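Histidinol-phosphate aminotransferase (PDB 3FTB) probably transfers an amino group between histidinol phosphate and a keto acid, using pyridoxal 5'-phosphate as its cofactor. Local coordinates at residues 28-33 with 320-325; 179-184 with 206-211; 199-204 with 226-231; 314-319 with 352-357. One frame throughout, in Å; residues are numbered along the deposited sequence.

Contact 1: residues 28-33 with 320-325; sequences LLDYSS and DIVIRR. With PO4 (phosphate ion), chain F.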
loop_
_atom_site.group_PDB
_atom_site.type_symbol
_atom_site.label_atom_id
_atom_site.label_comp_id
_atom_site.label_asym_id
_atom_site.label_seq_id
_atom_site.Cartn_x
_atom_site.Cartn_y
_atom_site.Cartn_z
ATOM N N LEU A 28 18.604 -21.371 10.067
ATOM C CA LEU A 28 18.594 -20.011 10.598
ATOM C C LEU A 28 17.351 -19.695 11.438
ATOM O O LEU A 28 16.286 -19.416 10.898
ATOM C CB LEU A 28 18.730 -18.997 9.460
ATOM C CG LEU A 28 18.878 -17.525 9.856
ATOM C CD1 LEU A 28 19.721 -17.362 11.118
ATOM C CD2 LEU A 28 19.469 -16.710 8.711
ATOM N N LEU A 29 17.500 -19.747 12.759
ATOM C CA LEU A 29 16.461 -19.290 13.682
ATOM C C LEU A 29 16.576 -17.782 13.915
ATOM O O LEU A 29 17.579 -17.320 14.478
ATOM C CB LEU A 29 16.604 -20.002 15.029
ATOM C CG LEU A 29 15.766 -21.253 15.269
ATOM C CD1 LEU A 29 15.733 -22.121 14.035
ATOM C CD2 LEU A 29 16.315 -22.021 16.462
ATOM N N ASP A 30 15.566 -17.019 13.493
ATOM C CA ASP A 30 15.557 -15.573 13.738
ATOM C C ASP A 30 14.773 -15.208 15.007
ATOM O O ASP A 30 13.541 -15.176 15.005
ATOM C CB ASP A 30 15.029 -14.791 12.523
ATOM C CG ASP A 30 15.439 -13.309 12.546
ATOM O OD1 ASP A 30 15.380 -12.657 11.482
ATOM O OD2 ASP A 30 15.829 -12.795 13.622
ATOM N N TYR A 31 15.514 -14.938 16.083
ATOM C CA TYR A 31 14.942 -14.550 17.365
ATOM C C TYR A 31 14.835 -13.031 17.502
ATOM O O TYR A 31 14.445 -12.510 18.553
ATOM C CB TYR A 31 15.723 -15.196 18.521
ATOM C CG TYR A 31 15.207 -16.586 18.786
ATOM C CD1 TYR A 31 14.345 -16.841 19.848
ATOM C CD2 TYR A 31 15.518 -17.630 17.932
ATOM C CE1 TYR A 31 13.836 -18.112 20.067
ATOM C CE2 TYR A 31 15.019 -18.904 18.142
ATOM C CZ TYR A 31 14.178 -19.139 19.207
ATOM O OH TYR A 31 13.685 -20.406 19.408
ATOM N N SER A 32 15.180 -12.329 16.424
ATOM C CA SER A 32 14.836 -10.920 16.309
ATOM C C SER A 32 13.468 -10.738 15.598
ATOM O O SER A 32 12.893 -9.637 15.584
ATOM C CB SER A 32 15.968 -10.131 15.635
ATOM O OG SER A 32 16.011 -10.347 14.237
ATOM N N SER A 33 12.935 -11.830 15.047
ATOM C CA SER A 33 11.611 -11.808 14.432
ATOM C C SER A 33 10.496 -12.329 15.354
ATOM O O SER A 33 10.583 -13.428 15.912
ATOM C CB SER A 33 11.630 -12.618 13.140
ATOM O OG SER A 33 10.326 -13.066 12.821
ATOM N N ASP A 320 23.914 -19.617 13.425
ATOM C CA ASP A 320 22.719 -19.287 12.643
ATOM C C ASP A 320 21.540 -18.997 13.555
ATOM O O ASP A 320 20.412 -19.404 13.286
ATOM C CB ASP A 320 22.354 -20.397 11.650
ATOM C CG ASP A 320 23.436 -20.632 10.619
ATOM O OD1 ASP A 320 24.352 -19.785 10.508
ATOM O OD2 ASP A 320 23.373 -21.667 9.925
ATOM N N ILE A 321 21.819 -18.301 14.647
ATOM C CA ILE A 321 20.764 -17.786 15.497
ATOM C C ILE A 321 20.911 -16.268 15.619
ATOM O O ILE A 321 21.985 -15.753 15.957
ATOM C CB ILE A 321 20.758 -18.482 16.875
ATOM C CG1 ILE A 321 20.315 -19.939 16.711
ATOM C CG2 ILE A 321 19.837 -17.751 17.850
ATOM C CD1 ILE A 321 20.535 -20.809 17.940
ATOM N N VAL A 322 19.835 -15.553 15.313
ATOM C CA VAL A 322 19.858 -14.104 15.382
ATOM C C VAL A 322 19.091 -13.658 16.613
ATOM O O VAL A 322 18.016 -14.180 16.889
ATOM C CB VAL A 322 19.216 -13.472 14.136
ATOM C CG1 VAL A 322 19.434 -11.955 14.142
ATOM C CG2 VAL A 322 19.791 -14.098 12.872
ATOM N N ILE A 323 19.652 -12.713 17.363
ATOM C CA ILE A 323 18.899 -12.053 18.430
ATOM C C ILE A 323 18.767 -10.561 18.140
ATOM O O ILE A 323 19.235 -10.062 17.112
ATOM C CB ILE A 323 19.548 -12.228 19.824
ATOM C CG1 ILE A 323 20.876 -11.459 19.909
ATOM C CG2 ILE A 323 19.728 -13.708 20.147
ATOM C CD1 ILE A 323 21.198 -10.911 21.294
ATOM N N ARG A 324 18.131 -9.847 19.057
ATOM C CA ARG A 324 17.970 -8.410 18.890
ATOM C C ARG A 324 18.772 -7.659 19.934
ATOM O O ARG A 324 18.443 -7.666 21.122
ATOM C CB ARG A 324 16.497 -7.999 18.954
ATOM C CG ARG A 324 16.240 -6.549 18.569
ATOM C CD ARG A 324 16.487 -6.321 17.083
ATOM N NE ARG A 324 15.755 -5.159 16.587
ATOM C CZ ARG A 324 16.039 -3.906 16.922
ATOM N NH1 ARG A 324 17.035 -3.656 17.758
ATOM N NH2 ARG A 324 15.321 -2.903 16.428
ATOM N N ARG A 325 19.842 -7.026 19.474
ATOM C CA ARG A 325 20.620 -6.143 20.311
ATOM C C ARG A 325 19.806 -4.883 20.520
ATOM O O ARG A 325 19.344 -4.273 19.569
ATOM C CB ARG A 325 21.942 -5.819 19.632
ATOM C CG ARG A 325 22.807 -7.047 19.430
ATOM C CD ARG A 325 23.913 -6.756 18.461
ATOM N NE ARG A 325 24.627 -5.544 18.832
ATOM C CZ ARG A 325 25.565 -4.986 18.078
ATOM N NH1 ARG A 325 25.886 -5.536 16.915
ATOM N NH2 ARG A 325 26.175 -3.881 18.483
HETATM P P PO4 F . 11.610 -4.428 15.878
HETATM O O1 PO4 F . 10.931 -4.166 14.550
HETATM O O2 PO4 F . 12.156 -3.133 16.434
HETATM O O3 PO4 F . 10.601 -5.006 16.841
HETATM O O4 PO4 F . 12.737 -5.417 15.677
#

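Contact 2: residues 179-184 with 206-211; sequences TIIIDE and CLFIIR. With PO4 (phosphate ion), chain G.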
loop_
_atom_site.group_PDB
_atom_site.type_symbol
_atom_site.label_atom_id
_atom_site.label_comp_id
_atom_site.label_asym_id
_atom_site.label_seq_id
_atom_site.Cartn_x
_atom_site.Cartn_y
_atom_site.Cartn_z
ATOM N N THR A 179 -4.862 13.835 21.954
ATOM C CA THR A 179 -5.065 12.522 21.345
ATOM C C THR A 179 -4.049 11.493 21.850
ATOM O O THR A 179 -2.847 11.757 21.894
ATOM C CB THR A 179 -5.038 12.588 19.800
ATOM O OG1 THR A 179 -6.069 13.468 19.332
ATOM C CG2 THR A 179 -5.247 11.200 19.200
ATOM N N ILE A 180 -4.531 10.317 22.236
ATOM C CA ILE A 180 -3.625 9.271 22.688
ATOM C C ILE A 180 -3.676 8.060 21.760
ATOM O O ILE A 180 -4.725 7.452 21.582
ATOM C CB ILE A 180 -3.832 8.906 24.193
ATOM C CG1 ILE A 180 -5.041 8.001 24.402
ATOM C CG2 ILE A 180 -3.938 10.156 25.054
ATOM C CD1 ILE A 180 -4.653 6.593 24.744
ATOM N N ILE A 181 -2.530 7.747 21.156
ATOM C CA ILE A 181 -2.410 6.672 20.172
ATOM C C ILE A 181 -1.821 5.407 20.778
ATOM O O ILE A 181 -0.656 5.395 21.182
ATOM C CB ILE A 181 -1.484 7.079 19.010
ATOM C CG1 ILE A 181 -1.999 8.343 18.315
ATOM C CG2 ILE A 181 -1.336 5.917 18.023
ATOM C CD1 ILE A 181 -0.926 9.065 17.540
ATOM N N ILE A 182 -2.610 4.338 20.818
ATOM C CA ILE A 182 -2.146 3.092 21.422
ATOM C C ILE A 182 -1.909 1.987 20.408
ATOM O O ILE A 182 -2.859 1.462 19.816
ATOM C CB ILE A 182 -3.111 2.569 22.492
ATOM C CG1 ILE A 182 -3.445 3.668 23.484
ATOM C CG2 ILE A 182 -2.463 1.461 23.284
ATOM C CD1 ILE A 182 -4.127 3.147 24.728
ATOM N N ASP A 183 -0.636 1.635 20.229
ATOM C CA ASP A 183 -0.230 0.575 19.311
ATOM C C ASP A 183 -0.439 -0.816 19.940
ATOM O O ASP A 183 0.302 -1.232 20.843
ATOM C CB ASP A 183 1.229 0.797 18.908
ATOM C CG ASP A 183 1.831 -0.389 18.172
ATOM O OD1 ASP A 183 1.104 -1.373 17.914
ATOM O OD2 ASP A 183 3.040 -0.331 17.858
ATOM N N GLU A 184 -1.460 -1.526 19.465
ATOM C CA GLU A 184 -1.836 -2.812 20.045
ATOM C C GLU A 184 -1.621 -3.980 19.091
ATOM O O GLU A 184 -2.394 -4.933 19.080
ATOM C CB GLU A 184 -3.296 -2.775 20.503
ATOM C CG GLU A 184 -3.510 -1.997 21.805
ATOM C CD GLU A 184 -4.912 -2.149 22.333
ATOM O OE1 GLU A 184 -5.713 -2.967 21.792
ATOM O OE2 GLU A 184 -5.210 -1.438 23.303
ATOM N N CYS A 206 -10.493 10.404 22.594
ATOM C CA CYS A 206 -9.075 10.768 22.539
ATOM C C CYS A 206 -8.298 9.528 22.119
ATOM O O CYS A 206 -7.239 9.618 21.508
ATOM C CB CYS A 206 -8.562 11.278 23.890
ATOM S SG CYS A 206 -8.494 10.038 25.218
ATOM N N LEU A 207 -8.861 8.365 22.433
ATOM C CA LEU A 207 -8.249 7.089 22.088
ATOM C C LEU A 207 -8.182 6.863 20.583
ATOM O O LEU A 207 -9.190 6.964 19.878
ATOM C CB LEU A 207 -9.023 5.926 22.718
ATOM C CG LEU A 207 -8.695 5.425 24.123
ATOM C CD1 LEU A 207 -9.690 4.348 24.506
ATOM C CD2 LEU A 207 -7.281 4.888 24.185
ATOM N N PHE A 208 -6.991 6.544 20.102
ATOM C CA PHE A 208 -6.837 5.998 18.769
ATOM C C PHE A 208 -6.022 4.709 18.890
ATOM O O PHE A 208 -4.894 4.726 19.401
ATOM C CB PHE A 208 -6.141 7.000 17.856
ATOM C CG PHE A 208 -5.998 6.525 16.430
ATOM C CD1 PHE A 208 -7.032 6.690 15.529
ATOM C CD2 PHE A 208 -4.832 5.916 15.997
ATOM C CE1 PHE A 208 -6.913 6.261 14.225
ATOM C CE2 PHE A 208 -4.703 5.481 14.688
ATOM C CZ PHE A 208 -5.751 5.654 13.799
ATOM N N ILE A 209 -6.597 3.588 18.461
ATOM C CA ILE A 209 -5.921 2.290 18.594
ATOM C C ILE A 209 -5.421 1.768 17.251
ATOM O O ILE A 209 -6.118 1.882 16.239
ATOM C CB ILE A 209 -6.847 1.209 19.222
ATOM C CG1 ILE A 209 -7.569 1.739 20.469
ATOM C CG2 ILE A 209 -6.082 -0.051 19.521
ATOM C CD1 ILE A 209 -6.655 2.200 21.559
ATOM N N ILE A 210 -4.217 1.198 17.255
ATOM C CA ILE A 210 -3.647 0.561 16.080
ATOM C C ILE A 210 -3.573 -0.960 16.274
ATOM O O ILE A 210 -2.943 -1.454 17.219
ATOM C CB ILE A 210 -2.244 1.118 15.802
ATOM C CG1 ILE A 210 -2.321 2.626 15.553
ATOM C CG2 ILE A 210 -1.611 0.424 14.626
ATOM C CD1 ILE A 210 -0.978 3.272 15.231
ATOM N N ARG A 211 -4.255 -1.703 15.411
ATOM C CA ARG A 211 -4.120 -3.151 15.424
ATOM C C ARG A 211 -3.394 -3.621 14.171
ATOM O O ARG A 211 -3.179 -2.845 13.250
ATOM C CB ARG A 211 -5.484 -3.820 15.491
ATOM C CG ARG A 211 -6.255 -3.552 16.757
ATOM C CD ARG A 211 -5.662 -4.253 17.928
ATOM N NE ARG A 211 -6.583 -4.236 19.058
ATOM C CZ ARG A 211 -7.291 -5.288 19.440
ATOM N NH1 ARG A 211 -7.170 -6.430 18.779
ATOM N NH2 ARG A 211 -8.108 -5.198 20.483
HETATM P P PO4 G . -9.571 -8.381 20.415
HETATM O O1 PO4 G . -8.559 -8.286 19.300
HETATM O O2 PO4 G . -10.935 -8.663 19.825
HETATM O O3 PO4 G . -9.162 -9.493 21.359
HETATM O O4 PO4 G . -9.649 -7.089 21.199
#

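Contact 3: residues 199-204 with 226-231; sequences GEIKNY and YGITNN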
loop_
_atom_site.group_PDB
_atom_site.type_symbol
_atom_site.label_atom_id
_atom_site.label_comp_id
_atom_site.label_asym_id
_atom_site.label_seq_id
_atom_site.Cartn_x
_atom_site.Cartn_y
_atom_site.Cartn_z
ATOM N N GLY A 199 -12.232 -1.823 24.226
ATOM C CA GLY A 199 -13.485 -1.743 24.960
ATOM C C GLY A 199 -13.679 -0.411 25.664
ATOM O O GLY A 199 -14.664 -0.215 26.397
ATOM N N GLU A 200 -12.727 0.502 25.450
ATOM C CA GLU A 200 -12.794 1.844 26.019
ATOM C C GLU A 200 -13.073 2.887 24.941
ATOM O O GLU A 200 -13.214 4.072 25.243
ATOM C CB GLU A 200 -11.482 2.188 26.744
ATOM C CG GLU A 200 -11.478 1.948 28.256
ATOM C CD GLU A 200 -11.111 0.530 28.616
ATOM O OE1 GLU A 200 -10.554 -0.177 27.751
ATOM O OE2 GLU A 200 -11.374 0.122 29.765
ATOM N N ILE A 201 -13.157 2.437 23.690
ATOM C CA ILE A 201 -13.269 3.331 22.528
ATOM C C ILE A 201 -14.484 4.273 22.610
ATOM O O ILE A 201 -14.406 5.459 22.261
ATOM C CB ILE A 201 -13.319 2.512 21.212
ATOM C CG1 ILE A 201 -11.992 1.779 20.976
ATOM C CG2 ILE A 201 -13.638 3.394 20.028
ATOM C CD1 ILE A 201 -10.873 2.679 20.566
ATOM N N LYS A 202 -15.605 3.747 23.086
ATOM C CA LYS A 202 -16.828 4.534 23.172
ATOM C C LYS A 202 -16.771 5.613 24.263
ATOM O O LYS A 202 -17.360 6.690 24.129
ATOM C CB LYS A 202 -18.016 3.601 23.391
ATOM C CG LYS A 202 -18.168 2.564 22.295
ATOM C CD LYS A 202 -18.078 3.237 20.950
ATOM C CE LYS A 202 -18.802 2.433 19.905
ATOM N NZ LYS A 202 -19.103 3.243 18.707
ATOM N N ASN A 203 -16.053 5.323 25.339
ATOM C CA ASN A 203 -16.016 6.224 26.476
ATOM C C ASN A 203 -15.035 7.356 26.296
ATOM O O ASN A 203 -15.079 8.332 27.046
ATOM C CB ASN A 203 -15.693 5.453 27.746
ATOM C CG ASN A 203 -16.813 4.541 28.145
ATOM O OD1 ASN A 203 -17.756 4.961 28.813
ATOM N ND2 ASN A 203 -16.737 3.285 27.716
ATOM N N TYR A 204 -14.148 7.221 25.309
ATOM C CA TYR A 204 -13.107 8.220 25.067
ATOM C C TYR A 204 -12.827 8.365 23.577
ATOM O O TYR A 204 -12.379 7.414 22.931
ATOM C CB TYR A 204 -11.807 7.846 25.798
ATOM C CG TYR A 204 -11.946 7.748 27.296
ATOM C CD1 TYR A 204 -12.036 8.890 28.086
ATOM C CD2 TYR A 204 -11.999 6.511 27.922
ATOM C CE1 TYR A 204 -12.178 8.796 29.458
ATOM C CE2 TYR A 204 -12.143 6.408 29.299
ATOM C CZ TYR A 204 -12.234 7.554 30.056
ATOM O OH TYR A 204 -12.377 7.448 31.416
ATOM N N TYR A 226 -4.841 -1.871 10.969
ATOM C CA TYR A 226 -6.009 -0.988 11.046
ATOM C C TYR A 226 -6.065 -0.008 12.220
ATOM O O TYR A 226 -5.398 -0.191 13.241
ATOM C CB TYR A 226 -7.317 -1.780 10.931
ATOM C CG TYR A 226 -7.437 -2.999 11.818
ATOM C CD1 TYR A 226 -8.363 -3.037 12.856
ATOM C CD2 TYR A 226 -6.649 -4.125 11.598
ATOM C CE1 TYR A 226 -8.495 -4.165 13.665
ATOM C CE2 TYR A 226 -6.768 -5.250 12.400
ATOM C CZ TYR A 226 -7.695 -5.267 13.431
ATOM O OH TYR A 226 -7.809 -6.391 14.224
ATOM N N GLY A 227 -6.850 1.051 12.034
ATOM C CA GLY A 227 -7.094 2.040 13.068
ATOM C C GLY A 227 -8.525 1.977 13.586
ATOM O O GLY A 227 -9.454 1.762 12.822
ATOM N N ILE A 228 -8.689 2.193 14.887
ATOM C CA ILE A 228 -9.962 2.051 15.583
ATOM C C ILE A 228 -10.197 3.273 16.474
ATOM O O ILE A 228 -9.417 3.514 17.385
ATOM C CB ILE A 228 -9.924 0.787 16.476
ATOM C CG1 ILE A 228 -9.843 -0.453 15.594
ATOM C CG2 ILE A 228 -11.131 0.720 17.395
ATOM C CD1 ILE A 228 -10.840 -0.420 14.419
ATOM N N THR A 229 -11.250 4.049 16.221
ATOM C CA THR A 229 -11.504 5.255 17.017
ATOM C C THR A 229 -12.955 5.727 16.915
ATOM O O THR A 229 -13.587 5.615 15.869
ATOM C CB THR A 229 -10.565 6.432 16.619
ATOM O OG1 THR A 229 -10.659 7.487 17.588
ATOM C CG2 THR A 229 -10.935 6.993 15.267
ATOM N N ASN A 230 -13.475 6.256 18.015
ATOM C CA ASN A 230 -14.780 6.892 18.011
ATOM C C ASN A 230 -14.684 8.303 17.443
ATOM O O ASN A 230 -15.695 8.948 17.189
ATOM C CB ASN A 230 -15.361 6.956 19.423
ATOM C CG ASN A 230 -16.829 6.620 19.450
ATOM O OD1 ASN A 230 -17.253 5.644 18.825
ATOM N ND2 ASN A 230 -17.621 7.420 20.164
ATOM N N ASN A 231 -13.461 8.783 17.257
ATOM C CA ASN A 231 -13.242 10.117 16.715
ATOM C C ASN A 231 -13.373 10.126 15.198
ATOM O O ASN A 231 -12.382 10.261 14.470
ATOM C CB ASN A 231 -11.872 10.651 17.135
ATOM C CG ASN A 231 -11.662 12.099 16.735
ATOM O OD1 ASN A 231 -12.182 12.570 15.711
ATOM N ND2 ASN A 231 -10.889 12.816 17.539
HETATM O O HOH W 1 -11.845 5.923 20.583
#

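Contact 4: residues 314-319 with 352-357; sequences DSLLKE and RALKGV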
loop_
_atom_site.group_PDB
_atom_site.type_symbol
_atom_site.label_atom_id
_atom_site.label_comp_id
_atom_site.label_asym_id
_atom_site.label_seq_id
_atom_site.Cartn_x
_atom_site.Cartn_y
_atom_site.Cartn_z
ATOM N N ASP A 314 27.079 -11.893 18.288
ATOM C CA ASP A 314 28.117 -12.392 17.380
ATOM C C ASP A 314 28.462 -13.852 17.629
ATOM O O ASP A 314 28.934 -14.550 16.735
ATOM C CB ASP A 314 29.378 -11.535 17.474
ATOM C CG ASP A 314 29.276 -10.259 16.659
ATOM O OD1 ASP A 314 28.585 -10.273 15.616
ATOM O OD2 ASP A 314 29.899 -9.248 17.054
ATOM N N SER A 315 28.234 -14.310 18.855
ATOM C CA SER A 315 28.386 -15.724 19.185
ATOM C C SER A 315 27.272 -16.563 18.553
ATOM O O SER A 315 27.533 -17.507 17.803
ATOM C CB SER A 315 28.409 -15.927 20.703
ATOM O OG SER A 315 29.720 -15.794 21.227
ATOM N N LEU A 316 26.027 -16.214 18.862
ATOM C CA LEU A 316 24.870 -16.932 18.331
ATOM C C LEU A 316 24.782 -16.883 16.804
ATOM O O LEU A 316 24.277 -17.815 16.172
ATOM C CB LEU A 316 23.579 -16.385 18.944
ATOM C CG LEU A 316 23.488 -16.534 20.461
ATOM C CD1 LEU A 316 22.190 -15.947 20.989
ATOM C CD2 LEU A 316 23.604 -17.998 20.832
ATOM N N LEU A 317 25.250 -15.791 16.207
ATOM C CA LEU A 317 25.190 -15.676 14.760
ATOM C C LEU A 317 25.984 -16.837 14.173
ATOM O O LEU A 317 25.577 -17.443 13.179
ATOM C CB LEU A 317 25.771 -14.342 14.302
ATOM C CG LEU A 317 24.947 -13.532 13.307
ATOM C CD1 LEU A 317 25.832 -12.496 12.622
ATOM C CD2 LEU A 317 24.293 -14.453 12.289
ATOM N N LYS A 318 27.116 -17.140 14.808
ATOM C CA LYS A 318 27.958 -18.268 14.430
ATOM C C LYS A 318 27.149 -19.553 14.268
ATOM O O LYS A 318 27.504 -20.427 13.480
ATOM C CB LYS A 318 29.036 -18.481 15.488
ATOM C CG LYS A 318 30.042 -17.342 15.615
ATOM C CD LYS A 318 31.293 -17.812 16.356
ATOM C CE LYS A 318 31.873 -19.061 15.691
ATOM N NZ LYS A 318 32.876 -19.788 16.525
ATOM N N GLU A 319 26.057 -19.648 15.021
ATOM C CA GLU A 319 25.212 -20.842 15.068
ATOM C C GLU A 319 23.933 -20.642 14.269
ATOM O O GLU A 319 22.971 -21.396 14.422
ATOM C CB GLU A 319 24.833 -21.154 16.518
ATOM C CG GLU A 319 25.999 -21.156 17.474
ATOM C CD GLU A 319 26.802 -22.432 17.379
ATOM O OE1 GLU A 319 27.922 -22.397 16.822
ATOM O OE2 GLU A 319 26.301 -23.476 17.846
ATOM N N ARG A 352 19.573 -24.162 24.247
ATOM C CA ARG A 352 20.723 -25.051 24.271
ATOM C C ARG A 352 21.950 -24.434 23.618
ATOM O O ARG A 352 23.048 -24.948 23.764
ATOM C CB ARG A 352 20.380 -26.402 23.654
ATOM C CG ARG A 352 19.289 -27.124 24.434
ATOM C CD ARG A 352 18.952 -28.475 23.830
ATOM N NE ARG A 352 18.728 -28.384 22.390
ATOM C CZ ARG A 352 18.261 -29.377 21.640
ATOM N NH1 ARG A 352 17.958 -30.543 22.197
ATOM N NH2 ARG A 352 18.095 -29.202 20.335
ATOM N N ALA A 353 21.761 -23.326 22.910
ATOM C CA ALA A 353 22.882 -22.556 22.389
ATOM C C ALA A 353 23.322 -21.530 23.434
ATOM O O ALA A 353 24.519 -21.284 23.614
ATOM C CB ALA A 353 22.496 -21.868 21.098
ATOM N N LEU A 354 22.341 -20.932 24.111
ATOM C CA LEU A 354 22.590 -19.978 25.190
ATOM C C LEU A 354 23.406 -20.645 26.276
ATOM O O LEU A 354 24.272 -20.031 26.891
ATOM C CB LEU A 354 21.271 -19.503 25.797
ATOM C CG LEU A 354 20.776 -18.102 25.450
ATOM C CD1 LEU A 354 20.922 -17.812 23.966
ATOM C CD2 LEU A 354 19.340 -17.944 25.879
ATOM N N LYS A 355 23.096 -21.913 26.512
ATOM C CA LYS A 355 23.815 -22.731 27.472
ATOM C C LYS A 355 25.262 -22.993 27.029
ATOM O O LYS A 355 26.201 -22.933 27.836
ATOM C CB LYS A 355 23.046 -24.044 27.692
ATOM C CG LYS A 355 21.762 -23.877 28.490
ATOM C CD LYS A 355 20.737 -24.963 28.165
ATOM C CE LYS A 355 19.477 -24.819 29.017
ATOM N NZ LYS A 355 18.864 -23.454 28.950
ATOM N N GLY A 356 25.445 -23.280 25.742
ATOM C CA GLY A 356 26.777 -23.502 25.218
ATOM C C GLY A 356 27.620 -22.247 25.336
ATOM O O GLY A 356 28.819 -22.316 25.542
ATOM N N VAL A 357 26.988 -21.088 25.200
ATOM C CA VAL A 357 27.688 -19.831 25.396
ATOM C C VAL A 357 28.093 -19.703 26.859
ATOM O O VAL A 357 29.264 -19.429 27.155
ATOM C CB VAL A 357 26.833 -18.613 24.982
ATOM C CG1 VAL A 357 27.591 -17.315 25.252
ATOM C CG2 VAL A 357 26.432 -18.713 23.516
#

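Contact 1: residues 28-33 with 320-325
L29 and I321 pair in parallel, and the tight part of this contact is the short run of backbone around them. L29 N donates to D320 O and V322 N to L29 O, both at 3.0 Å, and Y31 N closes the set on V322 O at 2.7 Å. The L29 and Y31 bonds are both bent (135°), while that of V322 N is straight (167°). Side chains follow the two faces of this pairing. On one, L29 CB rests on I321 CG1, and I321 CG2 comes obliquely to CD2 of the Y31 ring at 4.3 Å. On the other, the D30 carboxylate lies obliquely across V322, its OD2 3.5 Å from V322 CB. D30 CG is anti to the backbone N (chi1 -161°), which lets OD2 take two donors from S32: the hydroxyl on its syn lone pair and the backbone N from the anti side, somewhat out of the carboxylate plane; this second bond makes an Asx turn.

The ends are more open to solvent. Exposed L28 sets CD1 against D320 O and V322 CG2. R324 lays its CB against S32 CB, and its NE then reaches O4 of a phosphate ion, probably from the crystallisation liquor, at 3.2 Å; R338 also binds it. Strand 321-325 is flanked by 29-30 and by 336-340; helix 344-359 packs against L29 and I321, with F350 stacked on Y31, while helix 309-317 sets Y313 against V322.

Contact 2: residues 179-184 with 206-211
I182 and I209 lie side by side and point the same way, with I209 CD1 against I182 CB at 3.7 Å; L207 crosses I182 obliquely, its CD2 3.6 Å from I182 CD1. On the face of I181 and F208 the flat ring stands with its edge to the isoleucine: with I181 CG1 beside the backbone N (chi1 -58°), CG2 falls anti to it, meets F208 CD2 near the ring plane at 4.0 Å and also touches the I210 side chain crossing it. Five backbone bonds run between the strands, from I180 N on C206 O to E184 N on I210 O, the latter 2.7 Å.

At the C-terminal end E184 crosses R211 obliquely, the carboxylate and guanidinium planes 36° apart. OE1 takes a weak, bent bond from R211 NE at 3.1 Å as part of a salt bridge, while OE2 is held by F197 N. The R211 guanidinium turns its edge to a phosphate ion, probably from the crystallisation liquor, with NH1 and NH2 each bonded to it at distances too short to be relied on. D183, on the face of I181 and F208, is hydrogen-bonded through OD2 to Y111 OH. These are adjacent parallel strands in the mixed seven-stranded sheet of the large domain of a fold-type I pyridoxal phosphate enzyme.

Contact 3: residues 199-204 with 226-231
K202 NZ donates to N230 OD1 at 3.0 Å, the donor tilted 20° from the plane of the amide carbonyl, and the same ammonium group also binds K77 O, so it ties two pieces of chain together. The lysine begins by pointing away from the strand; its bend at chi2 (-48°) swings the tail back, so that it passes the asparagine at about a right angle, with CD 3.3 Å from N230 OD1. N230 CB also sits against I201 O at 3.3 Å.

I201 is the apolar centre of the contact. Its CD1 reaches I228 CG2 at 3.7 Å, the two side chains crossing at about a right angle, and its other branch, CG2, lies 3.5 Å from N230 N. The connection from strand 179-183 to strand 207-212 is thereby laid over the end of strand 225-229, which runs antiparallel to 207-212 in the large sheet; I201 also packs on I209 of that neighbouring strand. Where the strand runs out, T229 OG1 accepts from N231 N at 3.1 Å, an ST turn, and donates to L207 O. N231 then caps helix 232-239, its OD1 taking the backbone N of I234. A water bridges the segments, accepting from N230 N and lying 2.8 Å from Y204 O, to which it probably donates.

Contact 4: residues 314-319 with 352-357
L316 puts its CG beside the backbone N and anti to the carbonyl carbon (chi1 -61°), and with chi2 at 179° its forked end is carried across to helix 344-359. There V357 waits with CG1 anti to the backbone N, which leaves CG2 as the branch that turns to the leucine. The two methyls of L316 divide the work. CD2 lies 4.0 Å from A353 CB and the same distance from V357 CG2, reaching side chains one helical turn apart; CD1 goes to L354 CD1 at 3.7 Å, the closest approach of the contact. L316 and L354 cross obliquely, whereas L316 and V357 cross at about a right angle. L354 starts out away from the other helix and comes back only at its end. S315 CB touches V357 CG2 more loosely, at 4.4 Å.

Alongside the two helices lies strand 321-325: L316 also packs on I321 and I323, and A353 on I321, so the leucine is buried between helix 344-359 and the strand. L354 in turn reaches I286 and F288, and V357 reaches I307. Between the two segments the touching atoms are all carbon. The packing here is therefore apolar, a matter of shape and of the burial of methyl and methylene carbons, with no directional bond from one segment to the other.

Two clusters emerge, on opposite sides of the chain's centre. Contacts 2 and 3, centres 8 Å apart, share the seven-stranded sheet, where strands 207-212 and 225-229 are neighbours; their segments alternate along the chain. Contacts 1 and 4, centres 11 Å apart, belong to the five-stranded sheet and the helices on it: helix 309-317 runs directly into strand 321-325, and their segments also alternate. Between clusters the centres lie 29 to 44 Å apart without touching. Contact 1 joins the first modelled residues to a strand near the C-terminus, so the start and the end of the modelled chain come together in the smaller domain, with the large-domain contacts 2 and 3 in the loop between.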